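Local coordinates for protein glycerate dehydrogenase (Bacillus sp. 5mfcol3.1, PDB 6P2I) that probably reduces acyclic imino acids, formed in situ by a partner oxidase, to amino acids with NADPH, and belongs to the D-isomer-specific 2-hydroxyacid dehydrogenase family, at residues I79-L84 / I89-C94; T10-W15 / F26-D31; T156-A161 / M166-L171. All blocks are in the same frame, centred on the assembly; numbering follows the deposited sequence.

Contact 1 of 3, residues I79-L84 / I89-C94; sequences IDVNSL and IMVSNC
In the beta-alpha-beta unit made of strand 68-71, helix 81-86 and strand 90-92, Leu84 of the helix meets Ile89 and Val91 where the chain turns back into the sheet. Its two methyls divide the work: CD1 goes to Val91 and CD2 to Ile89. Leu84 CD1 lies 3.4 Å from Val91 CG2, a close methyl-methyl approach, shorter than such carbons normally keep, and the two side chains run roughly perpendicular. Val91 presents this methyl because its other branch, CG1, stands anti to the backbone N (chi1 -175°), which leaves CG2 beside that N. CG1 meets Val81 more loosely, with 4.4 Å between Val81 CG1 and Val91 CG1. Toward Ile89 the approach is slanted, and Leu84 CD2 reaches Ile89 CG2 at 3.9 Å. Beta-branched Val91 suits the extended strand, while Ile89, just before it, gives the turn an apolar side chain directed at the helix; the longer, flexible leucine can reach both from one helical position.

The backbone joins the segments as well. Ile89 N donates to Leu84 O over 2.9 Å, nearly straight at the hydrogen (166°), with the donor tilted 34° from the carbonyl plane. At the start of the helix Asp80 is the N-cap: its OD2 accepts from Ser83 N at 2.9 Å, met from above the carboxylate plane. A short acidic side chain suits this place, since it can satisfy an amide of the first turn and would be favoured by the helix dipole. Leu84 also rests on Leu69 of strand 68-71 and Ile60 of helix 57-60, in keeping with its burial.

The chemistry implies that one direct backbone bond ties the helix to the returning chain, accompanied by apolar packing against strand 90-92.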
ATOM      1  N   ILE A  79       5.716  31.324   0.185  1.00 26.05           N
ATOM      2  CA  ILE A  79       5.160  32.647  -0.078  1.00 29.14           C
ATOM      3  C   ILE A  79       5.057  33.394   1.245  1.00 29.47           C
ATOM      4  O   ILE A  79       4.503  32.863   2.211  1.00 32.81           O
ATOM      5  CB  ILE A  79       3.769  32.529  -0.729  1.00 32.20           C
ATOM      6  CG1 ILE A  79       3.838  31.666  -1.987  1.00 40.22           C
ATOM      7  CG2 ILE A  79       3.236  33.869  -1.072  1.00 43.95           C
ATOM      8  CD1 ILE A  79       4.656  32.291  -3.068  1.00 34.37           C
ATOM      9  N   ASP A  80       5.559  34.629   1.287  1.00 30.96           N
ATOM     10  CA  ASP A  80       5.424  35.448   2.497  1.00 29.87           C
ATOM     11  C   ASP A  80       4.027  36.060   2.509  1.00 31.77           C
ATOM     12  O   ASP A  80       3.810  37.187   2.061  1.00 32.61           O
ATOM     13  CB  ASP A  80       6.499  36.526   2.562  1.00 33.98           C
ATOM     14  CG  ASP A  80       6.604  37.168   3.947  1.00 45.72           C
ATOM     15  OD1 ASP A  80       7.736  37.475   4.383  1.00 41.32           O
ATOM     16  OD2 ASP A  80       5.556  37.365   4.606  1.00 41.80           O
ATOM     17  N   VAL A  81       3.064  35.308   3.052  1.00 34.01           N
ATOM     18  CA  VAL A  81       1.667  35.730   2.995  1.00 34.32           C
ATOM     19  C   VAL A  81       1.436  36.972   3.845  1.00 34.20           C
ATOM     20  O   VAL A  81       0.657  37.859   3.471  1.00 38.73           O
ATOM     21  CB  VAL A  81       0.739  34.575   3.415  1.00 39.62           C
ATOM     22  CG1 VAL A  81       0.733  33.501   2.349  1.00 31.63           C
ATOM     23  CG2 VAL A  81       1.174  33.995   4.757  1.00 44.40           C
ATOM     24  N   ASN A  82       2.101  37.062   4.997  1.00 37.54           N
ATOM     25  CA  ASN A  82       1.958  38.254   5.827  1.00 39.52           C
ATOM     26  C   ASN A  82       2.443  39.498   5.096  1.00 34.68           C
ATOM     27  O   ASN A  82       1.820  40.562   5.192  1.00 38.19           O
ATOM     28  CB  ASN A  82       2.714  38.076   7.143  1.00 51.22           C
ATOM     29  CG  ASN A  82       2.115  36.989   8.006  1.00 68.12           C
ATOM     30  OD1 ASN A  82       0.894  36.880   8.127  1.00 69.17           O
ATOM     31  ND2 ASN A  82       2.971  36.175   8.613  1.00 78.21           N
ATOM     32  N   SER A  83       3.546  39.386   4.352  1.00 38.21           N
ATOM     33  CA  SER A  83       4.038  40.539   3.602  1.00 37.60           C
ATOM     34  C   SER A  83       3.089  40.902   2.465  1.00 35.36           C
ATOM     35  O   SER A  83       2.894  42.083   2.170  1.00 39.00           O
ATOM     36  CB  SER A  83       5.441  40.267   3.061  1.00 35.88           C
ATOM     37  OG  SER A  83       5.901  41.352   2.269  1.00 41.23           O
ATOM     38  N   LEU A  84       2.500  39.897   1.805  1.00 33.02           N
ATOM     39  CA  LEU A  84       1.485  40.192   0.799  1.00 31.95           C
ATOM     40  C   LEU A  84       0.288  40.908   1.421  1.00 32.37           C
ATOM     41  O   LEU A  84      -0.240  41.865   0.842  1.00 34.03           O
ATOM     42  CB  LEU A  84       1.042  38.907   0.105  1.00 29.62           C
ATOM     43  CG  LEU A  84       2.131  38.252  -0.743  1.00 27.67           C
ATOM     44  CD1 LEU A  84       1.752  36.839  -1.076  1.00 34.81           C
ATOM     45  CD2 LEU A  84       2.344  39.033  -2.023  1.00 34.16           C
ATOM     46  N   ILE A  89      -2.101  42.671  -1.183  1.00 31.30           N
ATOM     47  CA  ILE A  89      -2.178  41.647  -2.219  1.00 28.07           C
ATOM     48  C   ILE A  89      -2.840  40.424  -1.610  1.00 28.59           C
ATOM     49  O   ILE A  89      -2.341  39.864  -0.625  1.00 33.49           O
ATOM     50  CB  ILE A  89      -0.796  41.302  -2.794  1.00 27.31           C
ATOM     51  CG1 ILE A  89      -0.161  42.555  -3.411  1.00 36.48           C
ATOM     52  CG2 ILE A  89      -0.918  40.168  -3.805  1.00 30.29           C
ATOM     53  CD1 ILE A  89       1.217  42.321  -3.987  1.00 32.66           C
ATOM     54  N   MET A  90      -3.961  40.017  -2.195  1.00 28.63           N
ATOM     55  CA  MET A  90      -4.738  38.889  -1.700  1.00 26.43           C
ATOM     56  C   MET A  90      -4.149  37.583  -2.222  1.00 27.43           C
ATOM     57  O   MET A  90      -3.568  37.535  -3.310  1.00 30.17           O
ATOM     58  CB  MET A  90      -6.201  39.074  -2.122  1.00 29.85           C
ATOM     59  CG  MET A  90      -7.246  38.208  -1.438  1.00 36.00           C
ATOM     60  SD  MET A  90      -8.769  38.180  -2.424  1.00 35.60           S
ATOM     61  CE  MET A  90      -9.705  39.403  -1.514  1.00 44.56           C
ATOM     62  N   VAL A  91      -4.261  36.524  -1.413  1.00 25.64           N
ATOM     63  CA  VAL A  91      -3.669  35.223  -1.710  1.00 23.64           C
ATOM     64  C   VAL A  91      -4.721  34.143  -1.529  1.00 23.66           C
ATOM     65  O   VAL A  91      -5.411  34.113  -0.505  1.00 27.12           O
ATOM     66  CB  VAL A  91      -2.471  34.903  -0.797  1.00 27.76           C
ATOM     67  CG1 VAL A  91      -1.811  33.584  -1.224  1.00 28.16           C
ATOM     68  CG2 VAL A  91      -1.495  36.032  -0.790  1.00 32.12           C
ATOM     69  N   SER A  92      -4.814  33.244  -2.506  1.00 22.99           N
ATOM     70  CA  SER A  92      -5.599  32.020  -2.397  1.00 20.98           C
ATOM     71  C   SER A  92      -4.703  30.836  -2.707  1.00 21.49           C
ATOM     72  O   SER A  92      -3.733  30.958  -3.457  1.00 22.41           O
ATOM     73  CB  SER A  92      -6.794  31.993  -3.381  1.00 21.44           C
ATOM     74  OG  SER A  92      -7.805  32.925  -3.045  1.00 25.10           O
ATOM     75  N   ASN A  93      -5.050  29.667  -2.157  1.00 20.41           N
ATOM     76  CA  ASN A  93      -4.417  28.431  -2.588  1.00 20.42           C
ATOM     77  C   ASN A  93      -5.442  27.575  -3.327  1.00 22.02           C
ATOM     78  O   ASN A  93      -6.578  27.994  -3.567  1.00 21.68           O
ATOM     79  CB  ASN A  93      -3.787  27.692  -1.400  1.00 23.03           C
ATOM     80  CG  ASN A  93      -4.812  27.163  -0.403  1.00 27.74           C
ATOM     81  OD1 ASN A  93      -5.981  27.556  -0.400  1.00 25.70           O
ATOM     82  ND2 ASN A  93      -4.354  26.282   0.474  1.00 24.17           N
ATOM     83  N   CYS A  94      -5.019  26.367  -3.702  1.00 21.38           N
ATOM     84  CA  CYS A  94      -5.921  25.344  -4.213  1.00 17.93           C
ATOM     85  C   CYS A  94      -5.989  24.284  -3.124  1.00 19.41           C
ATOM     86  O   CYS A  94      -5.026  23.525  -2.929  1.00 19.69           O
ATOM     87  CB  CYS A  94      -5.426  24.756  -5.540  1.00 17.85           C
ATOM     88  SG  CYS A  94      -5.405  26.028  -6.862  1.00 20.70           S
TER

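Contact 2 of 3, residues T10-W15 / F26-D31; sequences TYLPSW and FEVFYD
With CG of Leu12 anti to its own backbone N (chi1 -165°) and chi2 at 73°, the isobutyl group extends toward strand 25-28 and CD2 becomes its point of contact with Phe26 and Val28. The contact lies in the beta-alpha-beta unit of strand 2-5, helix 14-23 and strand 25-28, joining the lead-in to the helix to the strand that follows it. Leu12 and Val28 meet tip to tip. Leu12 CD2 lies 3.6 Å from Val28 CG2 and 3.8 Å from Val28 CG1, so one methyl sits against both branches. The same CD2 is 4.0 Å from Phe26 CZ, approaching the ring obliquely. Leucine's branched end carries a methyl far enough to meet both, and buried Phe26 offers an apolar ring. At chi1 -176° Val28 turns its methyls to different rings, CG2 over a face of Phe26 and CG1 over one of Tyr30, each toward the rim.

Tyr30 adds the polar part. A water donates to Leu12 O at 2.8 Å and is hydrogen-bonded to Tyr30 OH at 2.9 Å, lying in the plane of the phenol at its edge. Tyrosine suits this exposed border, its ring packing on valine while its hydroxyl meets solvent. Tyr5 and Ile17 also touch Leu12.

The chemistry implies a contact held by dispersion around a single methyl, with a water-mediated link in place of a direct hydrogen bond between the segments.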
ATOM      1  N   THR A  10       3.267  22.153 -13.927  1.00 20.82           N
ATOM      2  CA  THR A  10       3.274  20.706 -14.090  1.00 23.72           C
ATOM      3  C   THR A  10       2.184  20.278 -15.054  1.00 21.80           C
ATOM      4  O   THR A  10       2.410  19.436 -15.936  1.00 20.85           O
ATOM      5  CB  THR A  10       3.076  20.025 -12.747  1.00 21.29           C
ATOM      6  OG1 THR A  10       4.249  20.211 -11.952  1.00 20.50           O
ATOM      7  CG2 THR A  10       2.812  18.523 -12.963  1.00 18.70           C
ATOM      8  N   TYR A  11       1.007  20.886 -14.928  1.00 20.12           N
ATOM      9  CA  TYR A  11      -0.167  20.486 -15.694  1.00 21.77           C
ATOM     10  C   TYR A  11      -0.975  21.731 -16.019  1.00 23.58           C
ATOM     11  O   TYR A  11      -1.345  22.485 -15.116  1.00 22.84           O
ATOM     12  CB  TYR A  11      -0.998  19.471 -14.894  1.00 19.16           C
ATOM     13  CG  TYR A  11      -2.191  18.912 -15.629  1.00 19.69           C
ATOM     14  CD1 TYR A  11      -2.031  18.198 -16.811  1.00 21.04           C
ATOM     15  CD2 TYR A  11      -3.479  19.087 -15.134  1.00 21.08           C
ATOM     16  CE1 TYR A  11      -3.125  17.682 -17.493  1.00 21.59           C
ATOM     17  CE2 TYR A  11      -4.579  18.572 -15.802  1.00 22.09           C
ATOM     18  CZ  TYR A  11      -4.397  17.871 -16.975  1.00 24.27           C
ATOM     19  OH  TYR A  11      -5.482  17.350 -17.641  1.00 23.89           O
ATOM     20  N   LEU A  12      -1.216  21.961 -17.309  1.00 23.66           N
ATOM     21  CA  LEU A  12      -1.992  23.109 -17.768  1.00 21.07           C
ATOM     22  C   LEU A  12      -2.480  22.785 -19.170  1.00 21.44           C
ATOM     23  O   LEU A  12      -1.928  23.263 -20.171  1.00 23.71           O
ATOM     24  CB  LEU A  12      -1.176  24.405 -17.734  1.00 21.27           C
ATOM     25  CG  LEU A  12      -2.034  25.679 -17.862  1.00 20.83           C
ATOM     26  CD1 LEU A  12      -2.826  25.962 -16.569  1.00 22.15           C
ATOM     27  CD2 LEU A  12      -1.175  26.888 -18.248  1.00 24.20           C
ATOM     28  N   PRO A  13      -3.522  21.970 -19.271  1.00 20.89           N
ATOM     29  CA  PRO A  13      -3.969  21.492 -20.579  1.00 21.68           C
ATOM     30  C   PRO A  13      -4.635  22.603 -21.368  1.00 24.35           C
ATOM     31  O   PRO A  13      -4.976  23.664 -20.837  1.00 25.40           O
ATOM     32  CB  PRO A  13      -4.962  20.381 -20.222  1.00 24.34           C
ATOM     33  CG  PRO A  13      -5.470  20.765 -18.866  1.00 23.87           C
ATOM     34  CD  PRO A  13      -4.323  21.434 -18.157  1.00 22.47           C
ATOM     35  N   SER A  14      -4.818  22.330 -22.665  1.00 26.05           N
ATOM     36  CA  SER A  14      -5.350  23.332 -23.583  1.00 26.01           C
ATOM     37  C   SER A  14      -6.697  23.867 -23.120  1.00 29.01           C
ATOM     38  O   SER A  14      -6.974  25.065 -23.263  1.00 28.28           O
ATOM     39  CB  SER A  14      -5.480  22.744 -24.987  1.00 33.96           C
ATOM     40  OG  SER A  14      -4.209  22.444 -25.533  1.00 47.31           O
ATOM     41  N   TRP A  15      -7.563  22.995 -22.588  1.00 30.38           N
ATOM     42  CA  TRP A  15      -8.892  23.469 -22.217  1.00 29.44           C
ATOM     43  C   TRP A  15      -8.818  24.513 -21.111  1.00 25.38           C
ATOM     44  O   TRP A  15      -9.616  25.458 -21.099  1.00 27.18           O
ATOM     45  CB  TRP A  15      -9.800  22.298 -21.826  1.00 31.34           C
ATOM     46  CG  TRP A  15      -9.627  21.703 -20.460  1.00 28.84           C
ATOM     47  CD1 TRP A  15      -8.948  20.554 -20.149  1.00 26.69           C
ATOM     48  CD2 TRP A  15     -10.200  22.173 -19.232  1.00 26.84           C
ATOM     49  NE1 TRP A  15      -9.043  20.292 -18.797  1.00 27.53           N
ATOM     50  CE2 TRP A  15      -9.810  21.267 -18.213  1.00 29.09           C
ATOM     51  CE3 TRP A  15     -10.995  23.271 -18.888  1.00 25.71           C
ATOM     52  CZ2 TRP A  15     -10.178  21.436 -16.879  1.00 27.38           C
ATOM     53  CZ3 TRP A  15     -11.365  23.434 -17.559  1.00 31.56           C
ATOM     54  CH2 TRP A  15     -10.957  22.522 -16.572  1.00 31.07           C
ATOM     55  N   PHE A  26      -4.156  35.945 -20.658  1.00 26.92           N
ATOM     56  CA  PHE A  26      -3.460  34.893 -19.934  1.00 26.74           C
ATOM     57  C   PHE A  26      -2.091  34.661 -20.560  1.00 26.05           C
ATOM     58  O   PHE A  26      -1.983  34.482 -21.780  1.00 29.69           O
ATOM     59  CB  PHE A  26      -4.294  33.607 -19.960  1.00 23.31           C
ATOM     60  CG  PHE A  26      -3.766  32.499 -19.080  1.00 25.96           C
ATOM     61  CD1 PHE A  26      -3.154  32.772 -17.867  1.00 25.50           C
ATOM     62  CD2 PHE A  26      -3.912  31.172 -19.468  1.00 30.32           C
ATOM     63  CE1 PHE A  26      -2.675  31.744 -17.062  1.00 22.92           C
ATOM     64  CE2 PHE A  26      -3.452  30.134 -18.671  1.00 25.84           C
ATOM     65  CZ  PHE A  26      -2.836  30.413 -17.462  1.00 25.28           C
ATOM     66  N   GLU A  27      -1.047  34.698 -19.735  1.00 23.52           N
ATOM     67  CA  GLU A  27       0.312  34.424 -20.187  1.00 23.12           C
ATOM     68  C   GLU A  27       0.912  33.364 -19.284  1.00 25.44           C
ATOM     69  O   GLU A  27       0.750  33.422 -18.067  1.00 24.93           O
ATOM     70  CB  GLU A  27       1.194  35.675 -20.167  1.00 27.78           C
ATOM     71  CG  GLU A  27       2.623  35.423 -20.662  1.00 28.79           C
ATOM     72  CD  GLU A  27       3.422  36.707 -20.844  1.00 39.25           C
ATOM     73  OE1 GLU A  27       3.116  37.721 -20.173  1.00 37.83           O
ATOM     74  OE2 GLU A  27       4.355  36.701 -21.674  1.00 36.69           O
ATOM     75  N   VAL A  28       1.601  32.398 -19.882  1.00 26.23           N
ATOM     76  CA  VAL A  28       2.197  31.286 -19.153  1.00 23.66           C
ATOM     77  C   VAL A  28       3.676  31.238 -19.487  1.00 24.82           C
ATOM     78  O   VAL A  28       4.051  31.312 -20.661  1.00 30.10           O
ATOM     79  CB  VAL A  28       1.529  29.953 -19.522  1.00 23.46           C
ATOM     80  CG1 VAL A  28       2.105  28.821 -18.677  1.00 22.55           C
ATOM     81  CG2 VAL A  28       0.033  30.053 -19.348  1.00 35.99           C
ATOM     82  N   PHE A  29       4.511  31.091 -18.461  1.00 24.30           N
ATOM     83  CA  PHE A  29       5.954  30.960 -18.623  1.00 26.96           C
ATOM     84  C   PHE A  29       6.366  29.532 -18.315  1.00 29.00           C
ATOM     85  O   PHE A  29       6.086  29.024 -17.225  1.00 30.88           O
ATOM     86  CB  PHE A  29       6.706  31.919 -17.706  1.00 24.18           C
ATOM     87  CG  PHE A  29       6.576  33.355 -18.113  1.00 25.57           C
ATOM     88  CD1 PHE A  29       7.487  33.924 -18.989  1.00 28.46           C
ATOM     89  CD2 PHE A  29       5.543  34.135 -17.624  1.00 26.33           C
ATOM     90  CE1 PHE A  29       7.375  35.255 -19.373  1.00 28.72           C
ATOM     91  CE2 PHE A  29       5.423  35.464 -17.999  1.00 27.43           C
ATOM     92  CZ  PHE A  29       6.344  36.026 -18.877  1.00 32.21           C
ATOM     93  N   TYR A  30       7.052  28.899 -19.258  1.00 24.10           N
ATOM     94  CA  TYR A  30       7.451  27.503 -19.069  1.00 28.29           C
ATOM     95  C   TYR A  30       8.908  27.406 -18.638  1.00 34.59           C
ATOM     96  O   TYR A  30       9.721  26.717 -19.246  1.00 37.47           O
ATOM     97  CB  TYR A  30       7.187  26.712 -20.342  1.00 27.44           C
ATOM     98  CG  TYR A  30       5.717  26.643 -20.695  1.00 26.24           C
ATOM     99  CD1 TYR A  30       5.111  27.638 -21.465  1.00 24.77           C
ATOM    100  CD2 TYR A  30       4.933  25.596 -20.240  1.00 29.79           C
ATOM    101  CE1 TYR A  30       3.760  27.568 -21.780  1.00 27.65           C
ATOM    102  CE2 TYR A  30       3.594  25.524 -20.542  1.00 28.08           C
ATOM    103  CZ  TYR A  30       3.013  26.500 -21.313  1.00 28.00           C
ATOM    104  OH  TYR A  30       1.669  26.407 -21.609  1.00 31.40           O
ATOM    105  N   ASP A  31       9.252  28.120 -17.571  1.00 28.07           N
ATOM    106  CA  ASP A  31      10.613  28.138 -17.062  1.00 22.71           C
ATOM    107  C   ASP A  31      10.556  28.375 -15.562  1.00 27.89           C
ATOM    108  O   ASP A  31       9.480  28.511 -14.974  1.00 26.57           O
ATOM    109  CB  ASP A  31      11.462  29.198 -17.774  1.00 24.30           C
ATOM    110  CG  ASP A  31      10.923  30.620 -17.591  1.00 26.33           C
ATOM    111  OD1 ASP A  31      10.095  30.855 -16.686  1.00 30.09           O
ATOM    112  OD2 ASP A  31      11.341  31.512 -18.359  1.00 33.46           O
TER
HETATM  113  O   HOH W   1       0.684  23.830 -20.879  1.00 31.78           O

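Contact 3 of 3, residues T156-A161 / M166-L171; sequences TVAEIA and MKVIGL
Apolar contacts join Ala158 and Ala161 of helix 152-163 to Val168 and Met166. Val168 spreads its branches over the two alanines: Val168 CG1 lies 3.9 Å from Ala158 CB, and Val168 CG2 lies 3.7 Å from Ala161 CB. At chi1 -176° the two methyls of Val168 straddle the helix face, one for each alanine. Alanine suits this helix face because its short side chain lets the helix come close, with 6.4 Å between the CA atoms of Ala158 and Val168. The Met166 chain bends at chi3 (72°), and its SD lies alongside Ala161, 3.8 Å from Ala161 CB; a flexible thioether adapts readily to such a surface.

One hydrogen bond completes the contact. Met166 N donates to Ala161 O over 3.1 Å, noticeably bent at 145°.

Leu147 of strand 144-148 touches both Ala158 and Val168, while Ile160 packs on Phe164 of the second subunit. Farther along, Leu171 touches the bound NADP. The arrangement is typical of the first beta-alpha-beta unit of a Rossmann fold, consistent with the GxGxxG pattern that spans the turn into this helix.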
ATOM      1  N   THR A 156      -9.026  12.693   5.554  1.00 20.07           N
ATOM      2  CA  THR A 156      -9.175  11.673   4.521  1.00 22.15           C
ATOM      3  C   THR A 156      -8.428  10.408   4.910  1.00 21.84           C
ATOM      4  O   THR A 156      -8.950   9.295   4.743  1.00 22.41           O
ATOM      5  CB  THR A 156      -8.697  12.204   3.162  1.00 22.76           C
ATOM      6  OG1 THR A 156      -9.353  13.448   2.875  1.00 22.50           O
ATOM      7  CG2 THR A 156      -9.050  11.220   2.055  1.00 22.30           C
ATOM      8  N   VAL A 157      -7.220  10.559   5.457  1.00 17.33           N
ATOM      9  CA  VAL A 157      -6.484   9.402   5.959  1.00 21.33           C
ATOM     10  C   VAL A 157      -7.276   8.717   7.065  1.00 22.91           C
ATOM     11  O   VAL A 157      -7.368   7.480   7.113  1.00 23.18           O
ATOM     12  CB  VAL A 157      -5.087   9.823   6.447  1.00 18.83           C
ATOM     13  CG1 VAL A 157      -4.411   8.671   7.216  1.00 21.05           C
ATOM     14  CG2 VAL A 157      -4.221  10.258   5.269  1.00 20.46           C
ATOM     15  N   ALA A 158      -7.868   9.506   7.966  1.00 18.22           N
ATOM     16  CA  ALA A 158      -8.662   8.911   9.045  1.00 21.85           C
ATOM     17  C   ALA A 158      -9.821   8.088   8.498  1.00 24.89           C
ATOM     18  O   ALA A 158     -10.144   7.021   9.038  1.00 27.98           O
ATOM     19  CB  ALA A 158      -9.176  10.000   9.989  1.00 21.97           C
ATOM     20  N   GLU A 159     -10.478   8.568   7.437  1.00 25.04           N
ATOM     21  CA  GLU A 159     -11.601   7.816   6.878  1.00 25.60           C
ATOM     22  C   GLU A 159     -11.146   6.455   6.384  1.00 31.60           C
ATOM     23  O   GLU A 159     -11.802   5.434   6.637  1.00 39.56           O
ATOM     24  CB  GLU A 159     -12.248   8.579   5.724  1.00 28.55           C
ATOM     25  CG  GLU A 159     -12.932   9.859   6.073  1.00 44.75           C
ATOM     26  CD  GLU A 159     -13.560  10.478   4.841  1.00 61.76           C
ATOM     27  OE1 GLU A 159     -14.295   9.756   4.128  1.00 58.52           O
ATOM     28  OE2 GLU A 159     -13.296  11.667   4.570  1.00 67.56           O
ATOM     29  N   ILE A 160     -10.036   6.428   5.647  1.00 25.40           N
ATOM     30  CA  ILE A 160      -9.494   5.162   5.166  1.00 32.81           C
ATOM     31  C   ILE A 160      -9.072   4.288   6.340  1.00 38.83           C
ATOM     32  O   ILE A 160      -9.350   3.081   6.366  1.00 38.71           O
ATOM     33  CB  ILE A 160      -8.323   5.405   4.202  1.00 35.53           C
ATOM     34  CG1 ILE A 160      -8.791   6.180   2.964  1.00 30.27           C
ATOM     35  CG2 ILE A 160      -7.691   4.081   3.810  1.00 38.82           C
ATOM     36  CD1 ILE A 160      -7.658   6.641   2.107  1.00 30.29           C
ATOM     37  N   ALA A 161      -8.407   4.884   7.332  1.00 25.83           N
ATOM     38  CA  ALA A 161      -7.972   4.117   8.498  1.00 24.49           C
ATOM     39  C   ALA A 161      -9.156   3.536   9.260  1.00 29.07           C
ATOM     40  O   ALA A 161      -9.134   2.363   9.657  1.00 33.09           O
ATOM     41  CB  ALA A 161      -7.132   4.992   9.423  1.00 18.62           C
ATOM     42  N   MET A 166      -8.846   0.591  12.123  1.00 31.48           N
ATOM     43  CA  MET A 166      -7.722   1.056  12.923  1.00 27.16           C
ATOM     44  C   MET A 166      -8.242   1.991  14.006  1.00 28.94           C
ATOM     45  O   MET A 166      -9.348   2.523  13.906  1.00 29.65           O
ATOM     46  CB  MET A 166      -6.691   1.788  12.054  1.00 27.16           C
ATOM     47  CG  MET A 166      -6.173   0.926  10.928  1.00 27.09           C
ATOM     48  SD  MET A 166      -5.100   1.774   9.810  1.00 31.79           S
ATOM     49  CE  MET A 166      -3.655   1.952  10.833  1.00 21.56           C
ATOM     50  N   LYS A 167      -7.442   2.175  15.056  1.00 23.08           N
ATOM     51  CA  LYS A 167      -7.713   3.207  16.052  1.00 22.17           C
ATOM     52  C   LYS A 167      -7.028   4.479  15.584  1.00 23.73           C
ATOM     53  O   LYS A 167      -5.824   4.465  15.311  1.00 26.30           O
ATOM     54  CB  LYS A 167      -7.202   2.804  17.432  1.00 23.69           C
ATOM     55  CG  LYS A 167      -7.217   1.307  17.667  1.00 46.29           C
ATOM     56  CD  LYS A 167      -7.678   0.955  19.069  1.00 60.97           C
ATOM     57  CE  LYS A 167      -7.888  -0.546  19.215  1.00 65.13           C
ATOM     58  NZ  LYS A 167      -8.452  -0.897  20.546  1.00 75.59           N
ATOM     59  N   VAL A 168      -7.789   5.563  15.450  1.00 23.52           N
ATOM     60  CA  VAL A 168      -7.257   6.815  14.919  1.00 22.14           C
ATOM     61  C   VAL A 168      -7.163   7.830  16.044  1.00 22.80           C
ATOM     62  O   VAL A 168      -8.172   8.150  16.684  1.00 25.52           O
ATOM     63  CB  VAL A 168      -8.121   7.360  13.772  1.00 22.94           C
ATOM     64  CG1 VAL A 168      -7.480   8.615  13.181  1.00 23.41           C
ATOM     65  CG2 VAL A 168      -8.318   6.279  12.707  1.00 23.07           C
ATOM     66  N   ILE A 169      -5.956   8.337  16.281  1.00 19.37           N
ATOM     67  CA  ILE A 169      -5.749   9.459  17.182  1.00 20.28           C
ATOM     68  C   ILE A 169      -5.075  10.572  16.382  1.00 21.04           C
ATOM     69  O   ILE A 169      -4.593  10.367  15.266  1.00 21.59           O
ATOM     70  CB  ILE A 169      -4.937   9.075  18.440  1.00 21.62           C
ATOM     71  CG1 ILE A 169      -3.481   8.756  18.086  1.00 20.40           C
ATOM     72  CG2 ILE A 169      -5.605   7.905  19.194  1.00 24.19           C
ATOM     73  CD1 ILE A 169      -2.641   8.320  19.278  1.00 24.39           C
ATOM     74  N   GLY A 170      -5.077  11.774  16.939  1.00 22.41           N
ATOM     75  CA  GLY A 170      -4.571  12.879  16.150  1.00 20.77           C
ATOM     76  C   GLY A 170      -4.539  14.159  16.947  1.00 23.45           C
ATOM     77  O   GLY A 170      -4.946  14.212  18.113  1.00 26.46           O
ATOM     78  N   LEU A 171      -4.033  15.203  16.299  1.00 22.52           N
ATOM     79  CA  LEU A 171      -3.945  16.493  16.958  1.00 23.61           C
ATOM     80  C   LEU A 171      -4.027  17.592  15.922  1.00 24.74           C
ATOM     81  O   LEU A 171      -3.633  17.416  14.764  1.00 24.54           O
ATOM     82  CB  LEU A 171      -2.659  16.646  17.785  1.00 25.81           C
ATOM     83  CG  LEU A 171      -1.284  16.682  17.117  1.00 31.36           C
ATOM     84  CD1 LEU A 171      -0.904  18.085  16.706  1.00 33.08           C
ATOM     85  CD2 LEU A 171      -0.236  16.158  18.078  1.00 32.39           C
TER

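In the fold
Contacts 1 and 2 belong to the same five-stranded parallel sheet, at strands 90-92 and 25-28, with centres 21 Å apart. Contact 3 lies in the seven-stranded nucleotide-binding sheet, its centre 36 Å from that of contact 2, on the opposite side of the chain's centre. Each joins parts of a beta-alpha-beta unit. Contacts 1 and 3 are buried and take in the return from helix to strand, so each pairs a direct backbone bond with aliphatic packing, leucine serving the helix in one and alanines in the other. Contact 2, partly exposed, lies at the opposite end of its helix, where aromatic residues and a bridging water enter.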